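Local coordinates for protein AncCDT-1 (Synthetic construct, PDB 5T0W) that binds an amino acid, here arginine, in the manner of a periplasmic solute-binding protein and is a reconstructed ancestor of cyclohexadienyl dehydratase, at residues V67-W71 and D72-P76; M178-D181 and S182-A186; N225-L228 and K229-K233. All coordinates share one frame; numbering follows the deposited sequence.

Interaction 1 (V67-W71 and D72-P76). With ARG (arginine), chain E.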
loop_
_atom_site.group_PDB
_atom_site.type_symbol
_atom_site.label_atom_id
_atom_site.label_comp_id
_atom_site.label_asym_id
_atom_site.label_seq_id
_atom_site.Cartn_x
_atom_site.Cartn_y
_atom_site.Cartn_z
ATOM N N VAL A 67 -10.507 -1.457 -10.225
ATOM C CA VAL A 67 -9.791 -1.140 -11.450
ATOM C C VAL A 67 -8.325 -1.461 -11.238
ATOM O O VAL A 67 -7.593 -0.695 -10.602
ATOM C CB VAL A 67 -9.975 0.343 -11.840
ATOM C CG1 VAL A 67 -9.166 0.674 -13.087
ATOM C CG2 VAL A 67 -11.439 0.634 -12.080
ATOM N N PRO A 68 -7.882 -2.619 -11.753
ATOM C CA PRO A 68 -6.500 -3.012 -11.483
ATOM C C PRO A 68 -5.612 -1.971 -12.138
ATOM O O PRO A 68 -5.908 -1.561 -13.231
ATOM C CB PRO A 68 -6.378 -4.385 -12.153
ATOM C CG PRO A 68 -7.447 -4.404 -13.160
ATOM C CD PRO A 68 -8.581 -3.622 -12.569
ATOM N N THR A 69 -4.577 -1.523 -11.424
ATOM C CA THR A 69 -3.719 -0.454 -11.897
ATOM C C THR A 69 -2.320 -0.696 -11.430
ATOM O O THR A 69 -2.111 -1.163 -10.314
ATOM C CB THR A 69 -4.179 0.882 -11.345
ATOM O OG1 THR A 69 -5.555 1.098 -11.708
ATOM C CG2 THR A 69 -3.329 2.007 -11.892
ATOM N N THR A 70 -1.353 -0.402 -12.289
ATOM C CA THR A 70 0.066 -0.516 -11.924
ATOM C C THR A 70 0.395 0.552 -10.896
ATOM O O THR A 70 0.021 1.691 -11.079
ATOM C CB THR A 70 0.980 -0.337 -13.162
ATOM O OG1 THR A 70 0.703 -1.393 -14.091
ATOM C CG2 THR A 70 2.491 -0.376 -12.783
ATOM N N TRP A 71 1.073 0.190 -9.816
ATOM C CA TRP A 71 1.358 1.153 -8.747
ATOM C C TRP A 71 1.989 2.473 -9.241
ATOM O O TRP A 71 1.567 3.560 -8.856
ATOM C CB TRP A 71 2.278 0.536 -7.700
ATOM C CG TRP A 71 2.565 1.494 -6.645
ATOM C CD1 TRP A 71 3.753 2.125 -6.425
ATOM C CD2 TRP A 71 1.643 2.026 -5.691
ATOM N NE1 TRP A 71 3.616 2.992 -5.404
ATOM C CE2 TRP A 71 2.340 2.954 -4.926
ATOM C CE3 TRP A 71 0.310 1.800 -5.406
ATOM C CZ2 TRP A 71 1.766 3.651 -3.898
ATOM C CZ3 TRP A 71 -0.276 2.519 -4.369
ATOM C CH2 TRP A 71 0.455 3.419 -3.628
ATOM N N ASP A 72 2.992 2.372 -10.091
ATOM C CA ASP A 72 3.752 3.550 -10.496
ATOM C C ASP A 72 2.887 4.633 -11.129
ATOM O O ASP A 72 3.119 5.803 -10.896
ATOM C CB ASP A 72 4.871 3.168 -11.460
ATOM C CG ASP A 72 5.870 4.293 -11.646
ATOM O OD1 ASP A 72 6.439 4.744 -10.617
ATOM O OD2 ASP A 72 6.085 4.719 -12.820
ATOM N N GLY A 73 1.899 4.230 -11.924
ATOM C CA GLY A 73 1.006 5.163 -12.591
ATOM C C GLY A 73 -0.345 5.329 -11.912
ATOM O O GLY A 73 -1.306 5.776 -12.528
ATOM N N ILE A 74 -0.439 4.945 -10.644
ATOM C CA ILE A 74 -1.730 4.933 -9.979
ATOM C C ILE A 74 -2.272 6.349 -9.732
ATOM O O ILE A 74 -3.474 6.567 -9.834
ATOM C CB ILE A 74 -1.721 4.117 -8.675
ATOM C CG1 ILE A 74 -3.173 3.783 -8.284
ATOM C CG2 ILE A 74 -1.032 4.873 -7.570
ATOM C CD1 ILE A 74 -3.287 2.762 -7.164
ATOM N N ILE A 75 -1.391 7.287 -9.407
ATOM C CA ILE A 75 -1.813 8.670 -9.246
ATOM C C ILE A 75 -2.204 9.324 -10.579
ATOM O O ILE A 75 -3.230 9.998 -10.665
ATOM C CB ILE A 75 -0.759 9.503 -8.516
ATOM C CG1 ILE A 75 -0.789 9.113 -7.048
ATOM C CG2 ILE A 75 -1.031 10.988 -8.681
ATOM C CD1 ILE A 75 0.224 9.821 -6.193
ATOM N N PRO A 76 -1.396 9.135 -11.626
ATOM C CA PRO A 76 -1.872 9.640 -12.936
ATOM C C PRO A 76 -3.209 9.044 -13.380
ATOM O O PRO A 76 -4.015 9.735 -14.015
ATOM C CB PRO A 76 -0.745 9.229 -13.895
ATOM C CG PRO A 76 0.480 9.259 -13.035
ATOM C CD PRO A 76 0.045 8.821 -11.648
HETATM N N ARG E . 2.751 2.222 1.323
HETATM C CA ARG E . 3.705 2.333 0.212
HETATM C C ARG E . 3.344 3.538 -0.573
HETATM O O ARG E . 4.178 3.983 -1.362
HETATM C CB ARG E . 3.627 1.132 -0.683
HETATM C CG ARG E . 2.296 1.045 -1.372
HETATM C CD ARG E . 2.294 -0.024 -2.462
HETATM N NE ARG E . 0.939 -0.508 -2.669
HETATM C CZ ARG E . 0.594 -1.353 -3.627
HETATM N NH1 ARG E . -0.673 -1.772 -3.731
HETATM N NH2 ARG E . 1.516 -1.790 -4.475
HETATM O OXT ARG E . 2.217 4.054 -0.435
#

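Interaction 2 (M178-D181 and S182-A186). With ARG (arginine), chain E.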
loop_
_atom_site.group_PDB
_atom_site.type_symbol
_atom_site.label_atom_id
_atom_site.label_comp_id
_atom_site.label_asym_id
_atom_site.label_seq_id
_atom_site.Cartn_x
_atom_site.Cartn_y
_atom_site.Cartn_z
ATOM N N MET A 178 15.048 -6.930 0.588
ATOM C CA MET A 178 14.009 -6.084 0.064
ATOM C C MET A 178 13.407 -5.256 1.200
ATOM O O MET A 178 13.389 -5.664 2.342
ATOM C CB MET A 178 12.927 -6.859 -0.678
ATOM C CG MET A 178 11.818 -7.433 0.158
ATOM S SD MET A 178 10.523 -8.285 -0.827
ATOM C CE MET A 178 9.651 -6.925 -1.553
ATOM N N VAL A 179 12.949 -4.059 0.859
ATOM C CA VAL A 179 12.300 -3.204 1.804
ATOM C C VAL A 179 10.861 -3.097 1.356
ATOM O O VAL A 179 10.578 -3.016 0.169
ATOM C CB VAL A 179 12.954 -1.811 1.874
ATOM C CG1 VAL A 179 12.358 -1.016 3.029
ATOM C CG2 VAL A 179 14.472 -1.896 2.032
ATOM N N THR A 180 9.950 -3.081 2.313
ATOM C CA THR A 180 8.541 -2.977 2.030
ATOM C C THR A 180 7.811 -2.508 3.299
ATOM O O THR A 180 8.420 -2.429 4.377
ATOM C CB THR A 180 8.019 -4.323 1.517
ATOM O OG1 THR A 180 6.744 -4.143 0.914
ATOM C CG2 THR A 180 7.856 -5.334 2.644
ATOM N N ASP A 181 6.515 -2.216 3.209
ATOM C CA ASP A 181 5.736 -1.832 4.380
ATOM C C ASP A 181 5.748 -2.944 5.407
ATOM O O ASP A 181 5.625 -4.123 5.046
ATOM C CB ASP A 181 4.291 -1.483 3.994
ATOM C CG ASP A 181 4.167 -0.137 3.252
ATOM O OD1 ASP A 181 5.146 0.610 3.159
ATOM O OD2 ASP A 181 3.051 0.209 2.832
ATOM N N SER A 182 5.812 -2.582 6.695
ATOM C CA SER A 182 5.869 -3.603 7.761
ATOM C C SER A 182 4.821 -4.697 7.621
ATOM O O SER A 182 5.152 -5.878 7.748
ATOM C CB SER A 182 5.696 -3.040 9.176
ATOM O OG SER A 182 6.093 -1.698 9.351
ATOM N N PRO A 183 3.557 -4.339 7.402
ATOM C CA PRO A 183 2.541 -5.404 7.369
ATOM C C PRO A 183 2.687 -6.332 6.173
ATOM O O PRO A 183 2.286 -7.484 6.227
ATOM C CB PRO A 183 1.214 -4.637 7.319
ATOM C CG PRO A 183 1.550 -3.230 7.685
ATOM C CD PRO A 183 2.963 -3.016 7.215
ATOM N N VAL A 184 3.275 -5.824 5.094
ATOM C CA VAL A 184 3.531 -6.673 3.920
ATOM C C VAL A 184 4.699 -7.609 4.198
ATOM O O VAL A 184 4.639 -8.789 3.890
ATOM C CB VAL A 184 3.817 -5.843 2.665
ATOM C CG1 VAL A 184 4.181 -6.730 1.500
ATOM C CG2 VAL A 184 2.610 -4.991 2.333
ATOM N N ALA A 185 5.745 -7.070 4.816
ATOM C CA ALA A 185 6.923 -7.841 5.190
ATOM C C ALA A 185 6.554 -8.984 6.106
ATOM O O ALA A 185 7.038 -10.115 5.942
ATOM C CB ALA A 185 7.929 -6.933 5.886
ATOM N N ALA A 186 5.689 -8.696 7.077
ATOM C CA ALA A 186 5.248 -9.711 7.995
ATOM C C ALA A 186 4.508 -10.802 7.246
ATOM O O ALA A 186 4.769 -11.997 7.436
ATOM C CB ALA A 186 4.367 -9.099 9.072
HETATM N N ARG E . 2.751 2.222 1.323
HETATM C CA ARG E . 3.705 2.333 0.212
HETATM C C ARG E . 3.344 3.538 -0.573
HETATM O O ARG E . 4.178 3.983 -1.362
HETATM C CB ARG E . 3.627 1.132 -0.683
HETATM C CG ARG E . 2.296 1.045 -1.372
HETATM C CD ARG E . 2.294 -0.024 -2.462
HETATM N NE ARG E . 0.939 -0.508 -2.669
HETATM C CZ ARG E . 0.594 -1.353 -3.627
HETATM N NH1 ARG E . -0.673 -1.772 -3.731
HETATM N NH2 ARG E . 1.516 -1.790 -4.475
HETATM O OXT ARG E . 2.217 4.054 -0.435
#

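Interaction 3 (N225-L228 and K229-K233)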
loop_
_atom_site.group_PDB
_atom_site.type_symbol
_atom_site.label_atom_id
_atom_site.label_comp_id
_atom_site.label_asym_id
_atom_site.label_seq_id
_atom_site.Cartn_x
_atom_site.Cartn_y
_atom_site.Cartn_z
ATOM N N ASN A 225 -14.376 10.854 4.700
ATOM C CA ASN A 225 -13.972 11.068 6.074
ATOM C C ASN A 225 -15.114 10.781 7.034
ATOM O O ASN A 225 -14.895 10.180 8.072
ATOM C CB ASN A 225 -13.403 12.465 6.316
ATOM C CG ASN A 225 -11.992 12.610 5.789
ATOM O OD1 ASN A 225 -11.195 11.657 5.792
ATOM N ND2 ASN A 225 -11.687 13.784 5.275
ATOM N N ASN A 226 -16.327 11.195 6.689
ATOM C CA ASN A 226 -17.433 10.944 7.554
ATOM C C ASN A 226 -17.602 9.434 7.733
ATOM O O ASN A 226 -17.795 8.952 8.851
ATOM C CB ASN A 226 -18.731 11.556 6.983
ATOM C CG ASN A 226 -18.819 13.057 7.185
ATOM O OD1 ASN A 226 -18.186 13.619 8.083
ATOM N ND2 ASN A 226 -19.645 13.712 6.369
ATOM N N TRP A 227 -17.519 8.721 6.612
ATOM C CA TRP A 227 -17.764 7.285 6.559
ATOM C C TRP A 227 -16.756 6.553 7.423
ATOM O O TRP A 227 -17.095 5.632 8.140
ATOM C CB TRP A 227 -17.669 6.797 5.089
ATOM C CG TRP A 227 -17.276 5.390 4.965
ATOM C CD1 TRP A 227 -18.034 4.316 5.232
ATOM C CD2 TRP A 227 -16.000 4.901 4.571
ATOM N NE1 TRP A 227 -17.316 3.165 5.026
ATOM C CE2 TRP A 227 -16.054 3.498 4.638
ATOM C CE3 TRP A 227 -14.799 5.510 4.195
ATOM C CZ2 TRP A 227 -14.958 2.678 4.330
ATOM C CZ3 TRP A 227 -13.701 4.690 3.870
ATOM C CH2 TRP A 227 -13.802 3.280 3.940
ATOM N N LEU A 228 -15.504 6.953 7.290
ATOM C CA LEU A 228 -14.417 6.363 8.006
ATOM C C LEU A 228 -14.608 6.636 9.472
ATOM O O LEU A 228 -14.501 5.735 10.298
ATOM C CB LEU A 228 -13.094 6.963 7.515
ATOM C CG LEU A 228 -11.810 6.413 8.121
ATOM C CD1 LEU A 228 -11.727 4.892 7.963
ATOM C CD2 LEU A 228 -10.614 7.095 7.466
ATOM N N LYS A 229 -14.873 7.887 9.807
ATOM C CA LYS A 229 -15.154 8.291 11.186
ATOM C C LYS A 229 -16.191 7.374 11.827
ATOM O O LYS A 229 -16.021 6.883 12.929
ATOM C CB LYS A 229 -15.664 9.720 11.157
ATOM C CG LYS A 229 -15.370 10.548 12.371
ATOM C CD LYS A 229 -15.879 11.949 12.143
ATOM C CE LYS A 229 -14.985 12.836 11.203
ATOM N NZ LYS A 229 -14.338 13.985 11.918
ATOM N N GLN A 230 -17.267 7.152 11.095
ATOM C CA GLN A 230 -18.364 6.289 11.516
ATOM C C GLN A 230 -17.914 4.857 11.819
ATOM O O GLN A 230 -18.373 4.273 12.778
ATOM C CB GLN A 230 -19.486 6.301 10.454
ATOM C CG GLN A 230 -20.647 5.351 10.711
ATOM C CD GLN A 230 -21.410 5.691 11.955
ATOM O OE1 GLN A 230 -21.491 6.858 12.348
ATOM N NE2 GLN A 230 -21.918 4.670 12.640
ATOM N N MET A 231 -17.056 4.292 10.991
ATOM C CA MET A 231 -16.635 2.904 11.161
ATOM C C MET A 231 -15.716 2.702 12.345
ATOM O O MET A 231 -15.682 1.624 12.937
ATOM C CB MET A 231 -15.928 2.416 9.902
ATOM C CG MET A 231 -16.855 2.120 8.744
ATOM S SD MET A 231 -15.833 1.375 7.454
ATOM C CE MET A 231 -16.035 -0.372 7.806
ATOM N N LYS A 232 -14.950 3.730 12.671
ATOM C CA LYS A 232 -14.087 3.708 13.839
ATOM C C LYS A 232 -14.868 3.897 15.107
ATOM O O LYS A 232 -14.475 3.386 16.166
ATOM C CB LYS A 232 -13.039 4.802 13.764
ATOM C CG LYS A 232 -12.080 4.618 12.599
ATOM C CD LYS A 232 -10.784 5.357 12.824
ATOM C CE LYS A 232 -9.853 5.153 11.659
ATOM N NZ LYS A 232 -8.516 5.699 11.951
ATOM N N LYS A 233 -15.998 4.588 14.996
ATOM C CA LYS A 233 -16.898 4.797 16.127
ATOM C C LYS A 233 -17.705 3.550 16.496
ATOM O O LYS A 233 -17.946 3.294 17.679
ATOM C CB LYS A 233 -17.871 5.919 15.793
ATOM C CG LYS A 233 -18.819 6.337 16.921
ATOM C CD LYS A 233 -20.048 6.984 16.311
ATOM C CE LYS A 233 -20.776 7.862 17.238
ATOM N NZ LYS A 233 -20.529 7.544 18.650
#

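Interaction 1 (V67-W71 and D72-P76)
I74 packs against one face of the indole of W71 while the bound arginine lies over the opposite face, so the tryptophan is sandwiched between protein and ligand. The turn links strand 63-68 to helix 74-79 and puts an aromatic side chain into the amino-acid pocket of this family 3 solute-binding protein. The apolar part is a CH-pi interaction: CG2 of I74 sits 4.2 Å from the centroid of the six-membered ring of W71, 19° off its normal, over the face. The indole reaches the pocket because its CG is anti to the backbone N (chi1 180°). A further touch joins CG2 of T69 to CG1 of I74 at 4.0 Å.

The hydrogen bonds are those of a helix start. N of I74 donates to O of W71 at 3.0 Å, and N of G73, the N-cap residue, gives O of T70 a weak bond. NE1 of W71 is bonded to O of G141, which, with both faces packed, limits turning of the ring. With an alanine here, I74 CG2 and the ligand chain would probably lose the ring between them, and G141 O the NE1 donor.

The indole runs along the whole ligand, from the carboxylate, with OXT 3.5 Å from CZ2 of W71, past CD over its centre to NE and CZ at CE3, while R96, T91, Q139 and D181 are among the residues that hydrogen-bond the ligand's polar groups.

Interaction 2 (M178-D181 and S182-A186)
A strand running straight into a helix in the wall of the ligand pocket is the element formed here: strand 178-181 ends at D181, the N-cap residue of the helix that starts at S182. The turn is held through the backbone of D181, whose O accepts a nearly straight bond from N of A185 (3.0 Å, 168° at the hydrogen) and a weak one from N of V184. Its side chain makes no capping bond and is turned to the ligand instead: with CG anti to the carbonyl carbon (chi1 -73°), OD2 takes a hydrogen bond from N of the bound arginine at 2.5 Å, while OD1 is held by NE2 of Q111.

T180 packs against the first turn of the helix. Its CG2 meets CB of A185 at 3.6 Å, and its OG1 lies 3.7 Å from CG1 of V184, the threonine and valine side chains lying nearly perpendicular. OG of S182 bonds O of G110 on the neighbouring strand 107-115.

D181 thus divides its work, the carbonyl serving the helix and the carboxylate the ligand; its negative charge probably complements the alpha-amino group of the bound amino acid.

Interaction 3 (N225-L228 and K229-K233)
W227 and M231, one helical turn apart, are brought together by different first torsions: CG of W227 is anti to its backbone N (chi1 153°), while CG of M231 is anti to its own carbonyl carbon (chi1 -75°), which lays the methionine chain back along the helix toward the indole. The sulfur comes obliquely to the NE1-CE2-CZ2 stretch of the indole, with SD of M231 3.4 Å from NE1 of W227 and 3.5 Å from CZ2. It stands 4.0 Å from the centroid of the five-membered ring, 48° off the normal, a Met-aromatic contact. The same pair of side chains is packed against helix 48-60, where A55 touches both.

One residue further on, L228 and K232 repeat the spacing more loosely, CD1 of the leucine meeting CE of the lysine at 4.2 Å. Beyond CG the lysine chain is extended; its amino end makes a cation-pi contact with Y237 and a weak bond to O of P105.

Regular backbone bonds from each residue of K229 to K232 to the one four earlier set this spacing, that from M231 N to W227 O measuring 3.2 Å.

The helix is amphipathic here: W227, L228 and M231 are buried, whereas N226, K229 and Q230 are exposed, and K232 shares its aliphatic part with the leucine while carrying its charge to polar and aromatic partners.

Along the chain the three contacts follow in series, from interaction 1 through interaction 2 to interaction 3. Interactions 1 and 2 lie on opposite sides of the chain's centre, their own centres about 20 Å apart and their nearest atoms about 8 Å apart, yet both touch the same bound arginine. Each is a strand-to-helix passage, the first after strand 63-68 of the parallel three-stranded sheet, the second after strand 177-181 of the mixed sheet, consistent with the two-lobed binding-protein fold closing on its ligand. Interaction 3 has its centre about 26 and 27 Å from theirs; its helix 218-233 packs on helix 48-60, which precedes strand 63-68 and so leads into interaction 1.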